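Local coordinates for protein delta-aminolevulinic acid dehydratase (Toxoplasma gondii ME49, PDB 3OBK) that catalyses the condensation of two molecules of 5-aminolevulinic acid to porphobilinogen, an early step in tetrapyrrole (haem) biosynthesis, at residues P49-D54 and V59-M64; E73-E78 and P116-A121; D274-I279 and K319-A324. All blocks are in the same frame, centred on the assembly; numbering follows the deposited sequence.

Interaction 1. Residues P49-D54 and V59-M64; sequences PLFVHD and VPIPSM
Phe-51 meets Ile-61 and Met-64 in the apolar part of the contact. CD1 of Ile-61 comes to 3.7 Å from Phe-51 CD2, and the two side chains cross at about a right angle. In Phe-51 the ring is set beside its own backbone N (chi1 -61°), which places it between strand and turn, with its CD2–CE2 side toward both partners.

The Met-aromatic contact adds to this: Met-64 SD sits 4.1 Å from Phe-51 CE2 and 5.1 Å from the ring centroid, coming in obliquely. A type I turn, closed by Met-64 N to Ile-61 O at 3.0 Å, brings both residues up to the same ring.

Further along, Val-59 CG2 touches the edge of the His-53 imidazole, 4.2 Å from CE1; the adjacent NE2 is hydrogen-bonded to Thr-57 O. No hydrogen bond joins the segments directly: strand 68-70 pairs with both 46-53 and 59-60. Helix 220-226 packs on Phe-51, Ile-61 and Met-64.

Met-64 also touches Tyr-332, at the product pocket, and its side chain lies about 6 Å from the bound porphobilinogen. Being apolar and largely buried, the contact depends on shape and dispersion.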
loop_
_atom_site.group_PDB
_atom_site.type_symbol
_atom_site.label_atom_id
_atom_site.label_comp_id
_atom_site.label_asym_id
_atom_site.label_seq_id
_atom_site.Cartn_x
_atom_site.Cartn_y
_atom_site.Cartn_z
ATOM N N PRO A 49 -34.292 17.163 -0.240
ATOM C CA PRO A 49 -35.291 16.230 -0.728
ATOM C C PRO A 49 -36.716 16.610 -0.329
ATOM O O PRO A 49 -36.967 16.887 0.842
ATOM C CB PRO A 49 -34.877 14.887 -0.084
ATOM C CG PRO A 49 -33.681 15.167 0.769
ATOM C CD PRO A 49 -33.713 16.667 1.010
ATOM N N LEU A 50 -37.619 16.613 -1.311
ATOM C CA LEU A 50 -38.992 17.065 -1.100
ATOM C C LEU A 50 -40.019 16.039 -1.566
ATOM O O LEU A 50 -39.729 15.158 -2.391
ATOM C CB LEU A 50 -39.247 18.378 -1.829
ATOM C CG LEU A 50 -38.340 19.550 -1.423
ATOM C CD1 LEU A 50 -38.409 20.651 -2.447
ATOM C CD2 LEU A 50 -38.717 20.040 -0.001
ATOM N N PHE A 51 -41.212 16.178 -0.995
ATOM C CA PHE A 51 -42.323 15.306 -1.265
ATOM C C PHE A 51 -43.426 16.110 -1.880
ATOM O O PHE A 51 -43.783 17.183 -1.358
ATOM C CB PHE A 51 -42.850 14.720 0.036
ATOM C CG PHE A 51 -41.848 13.919 0.769
ATOM C CD1 PHE A 51 -41.588 12.607 0.395
ATOM C CD2 PHE A 51 -41.130 14.474 1.810
ATOM C CE1 PHE A 51 -40.635 11.868 1.080
ATOM C CE2 PHE A 51 -40.192 13.737 2.485
ATOM C CZ PHE A 51 -39.937 12.443 2.125
ATOM N N VAL A 52 -43.977 15.576 -2.971
ATOM C CA VAL A 52 -45.114 16.183 -3.641
ATOM C C VAL A 52 -46.273 15.201 -3.769
ATOM O O VAL A 52 -46.070 14.019 -4.019
ATOM C CB VAL A 52 -44.749 16.700 -5.042
ATOM C CG1 VAL A 52 -44.158 15.608 -5.889
ATOM C CG2 VAL A 52 -45.992 17.328 -5.723
ATOM N N HIS A 53 -47.492 15.711 -3.618
ATOM C CA HIS A 53 -48.699 14.921 -3.879
ATOM C C HIS A 53 -49.703 15.681 -4.737
ATOM O O HIS A 53 -49.609 16.888 -4.901
ATOM C CB HIS A 53 -49.326 14.414 -2.566
ATOM C CG HIS A 53 -49.922 15.478 -1.686
ATOM N ND1 HIS A 53 -50.655 15.166 -0.559
ATOM C CD2 HIS A 53 -49.897 16.831 -1.755
ATOM C CE1 HIS A 53 -51.077 16.281 0.012
ATOM N NE2 HIS A 53 -50.620 17.306 -0.687
ATOM N N ASP A 54 -50.669 14.962 -5.285
ATOM C CA ASP A 54 -51.645 15.549 -6.191
ATOM C C ASP A 54 -52.889 15.971 -5.428
ATOM O O ASP A 54 -53.952 15.412 -5.623
ATOM C CB ASP A 54 -52.021 14.529 -7.281
ATOM C CG ASP A 54 -52.221 15.157 -8.633
ATOM O OD1 ASP A 54 -52.426 16.393 -8.739
ATOM O OD2 ASP A 54 -52.145 14.395 -9.606
ATOM N N VAL A 59 -49.885 19.093 3.386
ATOM C CA VAL A 59 -50.211 18.347 4.595
ATOM C C VAL A 59 -48.901 17.983 5.287
ATOM O O VAL A 59 -48.029 17.355 4.679
ATOM C CB VAL A 59 -50.981 17.033 4.243
ATOM C CG1 VAL A 59 -50.968 16.030 5.427
ATOM C CG2 VAL A 59 -52.416 17.367 3.844
ATOM N N PRO A 60 -48.765 18.357 6.565
ATOM C CA PRO A 60 -47.571 18.006 7.293
ATOM C C PRO A 60 -47.399 16.499 7.436
ATOM O O PRO A 60 -48.402 15.748 7.508
ATOM C CB PRO A 60 -47.801 18.627 8.678
ATOM C CG PRO A 60 -48.853 19.652 8.483
ATOM C CD PRO A 60 -49.723 19.080 7.415
ATOM N N ILE A 61 -46.125 16.081 7.450
ATOM C CA ILE A 61 -45.707 14.713 7.779
ATOM C C ILE A 61 -45.397 14.659 9.283
ATOM O O ILE A 61 -44.400 15.191 9.769
ATOM C CB ILE A 61 -44.478 14.316 6.974
ATOM C CG1 ILE A 61 -44.768 14.464 5.471
ATOM C CG2 ILE A 61 -44.041 12.925 7.335
ATOM C CD1 ILE A 61 -43.483 14.575 4.607
ATOM N N PRO A 62 -46.283 14.049 10.036
ATOM C CA PRO A 62 -46.079 14.191 11.475
ATOM C C PRO A 62 -44.759 13.615 11.971
ATOM O O PRO A 62 -44.169 14.189 12.875
ATOM C CB PRO A 62 -47.273 13.431 12.080
ATOM C CG PRO A 62 -48.316 13.437 11.013
ATOM C CD PRO A 62 -47.573 13.413 9.698
ATOM N N SER A 63 -44.303 12.494 11.405
ATOM C CA SER A 63 -43.043 11.896 11.835
ATOM C C SER A 63 -41.772 12.507 11.179
ATOM O O SER A 63 -40.652 12.000 11.382
ATOM C CB SER A 63 -43.093 10.396 11.629
ATOM O OG SER A 63 -43.437 10.103 10.302
ATOM N N MET A 64 -41.939 13.587 10.411
ATOM C CA MET A 64 -40.822 14.408 9.929
ATOM C C MET A 64 -41.160 15.895 10.118
ATOM O O MET A 64 -41.394 16.614 9.156
ATOM C CB MET A 64 -40.576 14.141 8.460
ATOM C CG MET A 64 -40.338 12.707 8.141
ATOM S SD MET A 64 -39.900 12.488 6.409
ATOM C CE MET A 64 -38.452 13.520 6.248
#

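Interaction 2. Residues E73-E78 and P116-A121; sequences EDLLKE and PRAIMA
Leu-76 lays a methyl group over the flat carbonyl group of Ala-121: its CD2 lies 4.0 Å from Ala-121 O and equally close to the carbonyl carbon, above the face of the group. No aromatic ring takes part in the contact. The other flat group nearby, the guanidinium of Arg-117, takes no part in the contact between the two segments; its NE is bonded to Asp-112 O.

The same leucine methyl also meets the alanine side chain, Leu-76 CD2 to Ala-121 CB being 4.2 Å. The residue before it, Leu-75, extends its CD2 to within 3.9 Å of the CB of Ala-118, which lies nearly one turn back from Ala-121. The two leucines use different rotamers: in Leu-75 CG is opposite the backbone N (chi1 -180°), whereas in Leu-76 it lies beside the N (chi1 -51°). Both thereby send CD2 across to the other helix.

This is neighbour packing in the outer layer of a TIM barrel, where helix 72-84 and helix 114-125 flank strand 89-95 along the chain. Ala-118 offers its methyl group, Ala-121 both its methyl and its carbonyl, and the CA atoms of Leu-76 and Ala-121 stand 7.9 Å apart. The touch is by van der Waals contact, without a hydrogen bond between the segments.

Leu-75 is the more buried leucine, since it also rests on Leu-50 and Val-52 of strand 46-53 and so links the helix pair to the barrel wall. Leu-122 of helix 114-125 touches both leucines, and Met-72 packs on both alanines.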
loop_
_atom_site.group_PDB
_atom_site.type_symbol
_atom_site.label_atom_id
_atom_site.label_comp_id
_atom_site.label_asym_id
_atom_site.label_seq_id
_atom_site.Cartn_x
_atom_site.Cartn_y
_atom_site.Cartn_z
ATOM N N GLU A 73 -48.216 23.605 -6.273
ATOM C CA GLU A 73 -47.971 25.036 -6.121
ATOM C C GLU A 73 -46.926 25.292 -5.007
ATOM O O GLU A 73 -46.002 26.061 -5.179
ATOM C CB GLU A 73 -49.298 25.735 -5.818
ATOM C CG GLU A 73 -49.225 27.208 -5.881
ATOM C CD GLU A 73 -49.974 27.912 -4.716
ATOM O OE1 GLU A 73 -51.227 28.152 -4.824
ATOM O OE2 GLU A 73 -49.266 28.236 -3.705
ATOM N N ASP A 74 -47.081 24.621 -3.874
ATOM C CA ASP A 74 -46.189 24.801 -2.735
ATOM C C ASP A 74 -44.803 24.204 -2.998
ATOM O O ASP A 74 -43.808 24.702 -2.457
ATOM C CB ASP A 74 -46.794 24.200 -1.443
ATOM C CG ASP A 74 -47.825 25.132 -0.772
ATOM O OD1 ASP A 74 -47.955 26.294 -1.196
ATOM O OD2 ASP A 74 -48.499 24.690 0.186
ATOM N N LEU A 75 -44.743 23.158 -3.832
ATOM C CA LEU A 75 -43.454 22.637 -4.321
ATOM C C LEU A 75 -42.635 23.733 -4.982
ATOM O O LEU A 75 -41.489 23.946 -4.631
ATOM C CB LEU A 75 -43.638 21.478 -5.302
ATOM C CG LEU A 75 -42.378 20.839 -5.881
ATOM C CD1 LEU A 75 -41.445 20.209 -4.797
ATOM C CD2 LEU A 75 -42.762 19.801 -6.926
ATOM N N LEU A 76 -43.240 24.426 -5.934
ATOM C CA LEU A 76 -42.575 25.544 -6.567
ATOM C C LEU A 76 -42.191 26.608 -5.532
ATOM O O LEU A 76 -41.092 27.121 -5.590
ATOM C CB LEU A 76 -43.436 26.151 -7.661
ATOM C CG LEU A 76 -44.052 25.248 -8.750
ATOM C CD1 LEU A 76 -44.525 26.106 -9.921
ATOM C CD2 LEU A 76 -43.139 24.124 -9.270
ATOM N N LYS A 77 -43.070 26.928 -4.582
ATOM C CA LYS A 77 -42.706 27.922 -3.559
ATOM C C LYS A 77 -41.479 27.459 -2.791
ATOM O O LYS A 77 -40.581 28.249 -2.502
ATOM C CB LYS A 77 -43.859 28.247 -2.569
ATOM N N GLU A 78 -41.447 26.177 -2.465
ATOM C CA GLU A 78 -40.412 25.657 -1.591
ATOM C C GLU A 78 -39.055 25.561 -2.303
ATOM O O GLU A 78 -38.037 25.937 -1.736
ATOM C CB GLU A 78 -40.836 24.298 -1.021
ATOM C CG GLU A 78 -39.872 23.696 0.016
ATOM C CD GLU A 78 -39.918 24.409 1.341
ATOM O OE1 GLU A 78 -40.992 24.922 1.708
ATOM O OE2 GLU A 78 -38.883 24.442 2.050
ATOM N N PRO A 116 -43.397 13.163 -13.207
ATOM C CA PRO A 116 -43.025 13.881 -14.442
ATOM C C PRO A 116 -43.616 15.276 -14.553
ATOM O O PRO A 116 -42.964 16.164 -15.050
ATOM C CB PRO A 116 -43.591 12.985 -15.556
ATOM C CG PRO A 116 -43.541 11.662 -15.002
ATOM C CD PRO A 116 -43.877 11.810 -13.521
ATOM N N ARG A 117 -44.840 15.475 -14.097
ATOM C CA ARG A 117 -45.438 16.816 -14.136
ATOM C C ARG A 117 -44.726 17.765 -13.164
ATOM O O ARG A 117 -44.579 18.950 -13.447
ATOM C CB ARG A 117 -46.936 16.766 -13.819
ATOM C CG ARG A 117 -47.780 16.193 -14.922
ATOM C CD ARG A 117 -49.282 16.275 -14.577
ATOM N NE ARG A 117 -49.742 15.124 -13.784
ATOM C CZ ARG A 117 -50.235 15.152 -12.539
ATOM N NH1 ARG A 117 -50.619 14.005 -12.003
ATOM N NH2 ARG A 117 -50.359 16.282 -11.822
ATOM N N ALA A 118 -44.301 17.248 -12.020
ATOM C CA ALA A 118 -43.585 18.050 -11.042
ATOM C C ALA A 118 -42.267 18.527 -11.617
ATOM O O ALA A 118 -41.885 19.689 -11.433
ATOM C CB ALA A 118 -43.350 17.262 -9.772
ATOM N N ILE A 119 -41.585 17.630 -12.320
ATOM C CA ILE A 119 -40.328 17.965 -12.969
ATOM C C ILE A 119 -40.531 19.014 -14.057
ATOM O O ILE A 119 -39.789 19.982 -14.123
ATOM C CB ILE A 119 -39.683 16.732 -13.611
ATOM C CG1 ILE A 119 -39.191 15.759 -12.544
ATOM C CG2 ILE A 119 -38.537 17.140 -14.537
ATOM C CD1 ILE A 119 -38.635 14.485 -13.138
ATOM N N MET A 120 -41.523 18.817 -14.913
ATOM C CA MET A 120 -41.793 19.792 -15.975
ATOM C C MET A 120 -42.172 21.123 -15.399
ATOM O O MET A 120 -41.718 22.136 -15.875
ATOM C CB MET A 120 -42.886 19.317 -16.929
ATOM C CG MET A 120 -42.405 18.255 -17.923
ATOM S SD MET A 120 -43.755 17.590 -18.932
ATOM C CE MET A 120 -44.235 16.117 -18.034
ATOM N N ALA A 121 -42.976 21.115 -14.351
ATOM C CA ALA A 121 -43.390 22.352 -13.713
ATOM C C ALA A 121 -42.198 23.097 -13.070
ATOM O O ALA A 121 -42.102 24.308 -13.147
ATOM C CB ALA A 121 -44.494 22.073 -12.698
#

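Interaction 3. Residues D274-I279 and K319-A324; sequences DVLAKI and KSFRRA
Ala-277 and Ala-324 bring the two backbones together, their CA atoms only 5.1 Å apart. The helical segments run in broadly the same direction, with 35° between their axes and a closest approach of 9.4 Å. Both belong to the outer helices of the TIM barrel: 273-282 and 310-324 lie on either side of strand 287-291 in the sequence, and Leu-276 and Phe-321 both pack on Ala-289 of that strand.

At the near point the carbonyl of Ala-324 faces the other helix. Ala-277 CA is 3.2 Å from Ala-324 O, a CA-H...O contact with a bent angle of 125° at the hydrogen. Ala-277 N is close to the same oxygen, but the angle is too poor for a hydrogen bond. Small side chains on both helices permit such closeness.

Leu-276 carries the side-chain part. CG is set opposite its backbone N (chi1 -179°), which pushes CD2 in between two residues of the other helix: it is 3.8 Å from Ala-324 CB and 3.7 Å from the backbone Phe-321 O. The Phe-321 ring meets the same methyl with its edge, not its face, CD1 lying 4.3 Å from Leu-276 CD2.

No salt bridge joins the two segments within the chain, but both reach a neighbouring subunit: Asp-274 OD2 pairs with Arg-323 NE of that subunit, and Arg-323 NE with its Asp-274 OD2. Within its own helix, Arg-323 also sends NH1 to Ser-320 OG, a weak hydrogen bond of 3.3 Å.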
loop_
_atom_site.group_PDB
_atom_site.type_symbol
_atom_site.label_atom_id
_atom_site.label_comp_id
_atom_site.label_asym_id
_atom_site.label_seq_id
_atom_site.Cartn_x
_atom_site.Cartn_y
_atom_site.Cartn_z
ATOM N N ASP A 274 -18.403 5.117 8.198
ATOM C CA ASP A 274 -17.296 4.183 7.900
ATOM C C ASP A 274 -17.345 3.658 6.471
ATOM O O ASP A 274 -16.300 3.498 5.837
ATOM C CB ASP A 274 -17.234 2.991 8.875
ATOM C CG ASP A 274 -18.478 2.174 8.855
ATOM O OD1 ASP A 274 -19.553 2.805 8.969
ATOM O OD2 ASP A 274 -18.414 0.924 8.734
ATOM N N VAL A 275 -18.529 3.350 5.983
ATOM C CA VAL A 275 -18.660 2.846 4.637
ATOM C C VAL A 275 -18.404 3.979 3.650
ATOM O O VAL A 275 -17.741 3.796 2.636
ATOM C CB VAL A 275 -20.057 2.251 4.424
ATOM C CG1 VAL A 275 -20.244 1.764 2.962
ATOM C CG2 VAL A 275 -20.266 1.135 5.413
ATOM N N LEU A 276 -18.932 5.152 3.977
ATOM C CA LEU A 276 -18.712 6.355 3.199
ATOM C C LEU A 276 -17.226 6.604 3.033
ATOM O O LEU A 276 -16.769 6.789 1.914
ATOM C CB LEU A 276 -19.394 7.560 3.869
ATOM C CG LEU A 276 -19.300 8.913 3.192
ATOM C CD1 LEU A 276 -19.989 8.929 1.836
ATOM C CD2 LEU A 276 -19.913 9.985 4.093
ATOM N N ALA A 277 -16.467 6.602 4.132
ATOM C CA ALA A 277 -15.021 6.879 4.063
ATOM C C ALA A 277 -14.297 5.817 3.273
ATOM O O ALA A 277 -13.375 6.119 2.531
ATOM C CB ALA A 277 -14.401 7.008 5.421
ATOM N N LYS A 278 -14.705 4.568 3.426
ATOM C CA LYS A 278 -13.962 3.490 2.775
ATOM C C LYS A 278 -14.148 3.574 1.267
ATOM O O LYS A 278 -13.176 3.492 0.528
ATOM C CB LYS A 278 -14.358 2.133 3.319
ATOM C CG LYS A 278 -13.640 0.963 2.650
ATOM C CD LYS A 278 -12.084 1.122 2.563
ATOM C CE LYS A 278 -11.330 0.322 3.639
ATOM N NZ LYS A 278 -9.982 0.957 3.947
ATOM N N ILE A 279 -15.387 3.804 0.827
ATOM C CA ILE A 279 -15.684 3.929 -0.591
ATOM C C ILE A 279 -15.057 5.186 -1.157
ATOM O O ILE A 279 -14.577 5.187 -2.268
ATOM C CB ILE A 279 -17.204 3.885 -0.895
ATOM C CG1 ILE A 279 -17.794 2.557 -0.394
ATOM C CG2 ILE A 279 -17.451 4.032 -2.401
ATOM C CD1 ILE A 279 -16.980 1.276 -0.773
ATOM N N LYS A 319 -20.839 18.937 8.789
ATOM C CA LYS A 319 -19.390 18.913 8.780
ATOM C C LYS A 319 -18.870 17.488 8.868
ATOM O O LYS A 319 -17.922 17.144 8.175
ATOM C CB LYS A 319 -18.809 19.751 9.928
ATOM C CG LYS A 319 -17.322 19.924 9.924
ATOM C CD LYS A 319 -16.811 20.558 8.643
ATOM C CE LYS A 319 -17.224 21.991 8.470
ATOM N NZ LYS A 319 -16.571 22.927 9.470
ATOM N N SER A 320 -19.504 16.661 9.692
ATOM C CA SER A 320 -19.118 15.252 9.791
ATOM C C SER A 320 -19.268 14.446 8.477
ATOM O O SER A 320 -18.380 13.717 8.127
ATOM C CB SER A 320 -19.862 14.575 10.952
ATOM O OG SER A 320 -19.348 15.057 12.202
ATOM N N PHE A 321 -20.361 14.606 7.745
ATOM C CA PHE A 321 -20.522 13.933 6.437
ATOM C C PHE A 321 -19.411 14.297 5.461
ATOM O O PHE A 321 -18.944 13.496 4.630
ATOM C CB PHE A 321 -21.813 14.370 5.765
ATOM C CG PHE A 321 -22.983 13.615 6.200
ATOM C CD1 PHE A 321 -23.113 12.273 5.863
ATOM C CD2 PHE A 321 -23.985 14.227 6.930
ATOM C CE1 PHE A 321 -24.215 11.569 6.291
ATOM C CE2 PHE A 321 -25.075 13.526 7.321
ATOM C CZ PHE A 321 -25.192 12.214 7.021
ATOM N N ARG A 322 -19.011 15.545 5.573
ATOM C CA ARG A 322 -18.053 16.108 4.694
ATOM C C ARG A 322 -16.649 15.595 5.043
ATOM O O ARG A 322 -15.935 15.153 4.163
ATOM C CB ARG A 322 -18.205 17.609 4.802
ATOM C CG ARG A 322 -17.747 18.339 3.631
ATOM C CD ARG A 322 -18.797 18.786 2.588
ATOM N NE ARG A 322 -17.934 19.638 1.753
ATOM C CZ ARG A 322 -17.465 19.383 0.538
ATOM N NH1 ARG A 322 -16.606 20.223 -0.017
ATOM N NH2 ARG A 322 -17.889 18.371 -0.168
ATOM N N ARG A 323 -16.279 15.599 6.320
ATOM C CA ARG A 323 -14.998 15.049 6.759
ATOM C C ARG A 323 -14.871 13.552 6.376
ATOM O O ARG A 323 -13.844 13.114 5.879
ATOM C CB ARG A 323 -14.853 15.200 8.261
ATOM C CG ARG A 323 -13.565 14.626 8.852
ATOM C CD ARG A 323 -13.655 14.307 10.367
ATOM N NE ARG A 323 -14.777 13.420 10.597
ATOM C CZ ARG A 323 -15.877 13.670 11.310
ATOM N NH1 ARG A 323 -16.031 14.781 12.015
ATOM N NH2 ARG A 323 -16.828 12.751 11.344
ATOM N N ALA A 324 -15.956 12.807 6.594
ATOM C CA ALA A 324 -16.071 11.404 6.268
ATOM C C ALA A 324 -15.935 11.099 4.773
ATOM O O ALA A 324 -15.632 9.977 4.411
ATOM C CB ALA A 324 -17.378 10.890 6.784
#

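Overall arrangement
Along the chain the three contacts follow one another in series, all on one TIM barrel. Interactions 1 and 2 are neighbours, their centres about 13 Å apart: strand 46-53 lies against helix 72-84 through Leu-50 and Val-52, and a salt bridge from Asp-54 OD2 to Arg-117 NH1 (2.9 Å) ties them together. Interaction 3 lies on the other side of the chain's centre, about 28 Å from interaction 1 and about 32 Å from interaction 2, centre to centre. Strand 46-53 pairs with 328-331, which pairs with 287-291 beneath interaction 3, so the curled sheet connects them. In the octamer segment 59-64 meets a second subunit lightly, through Ser-63, and interaction 3 through salt bridges.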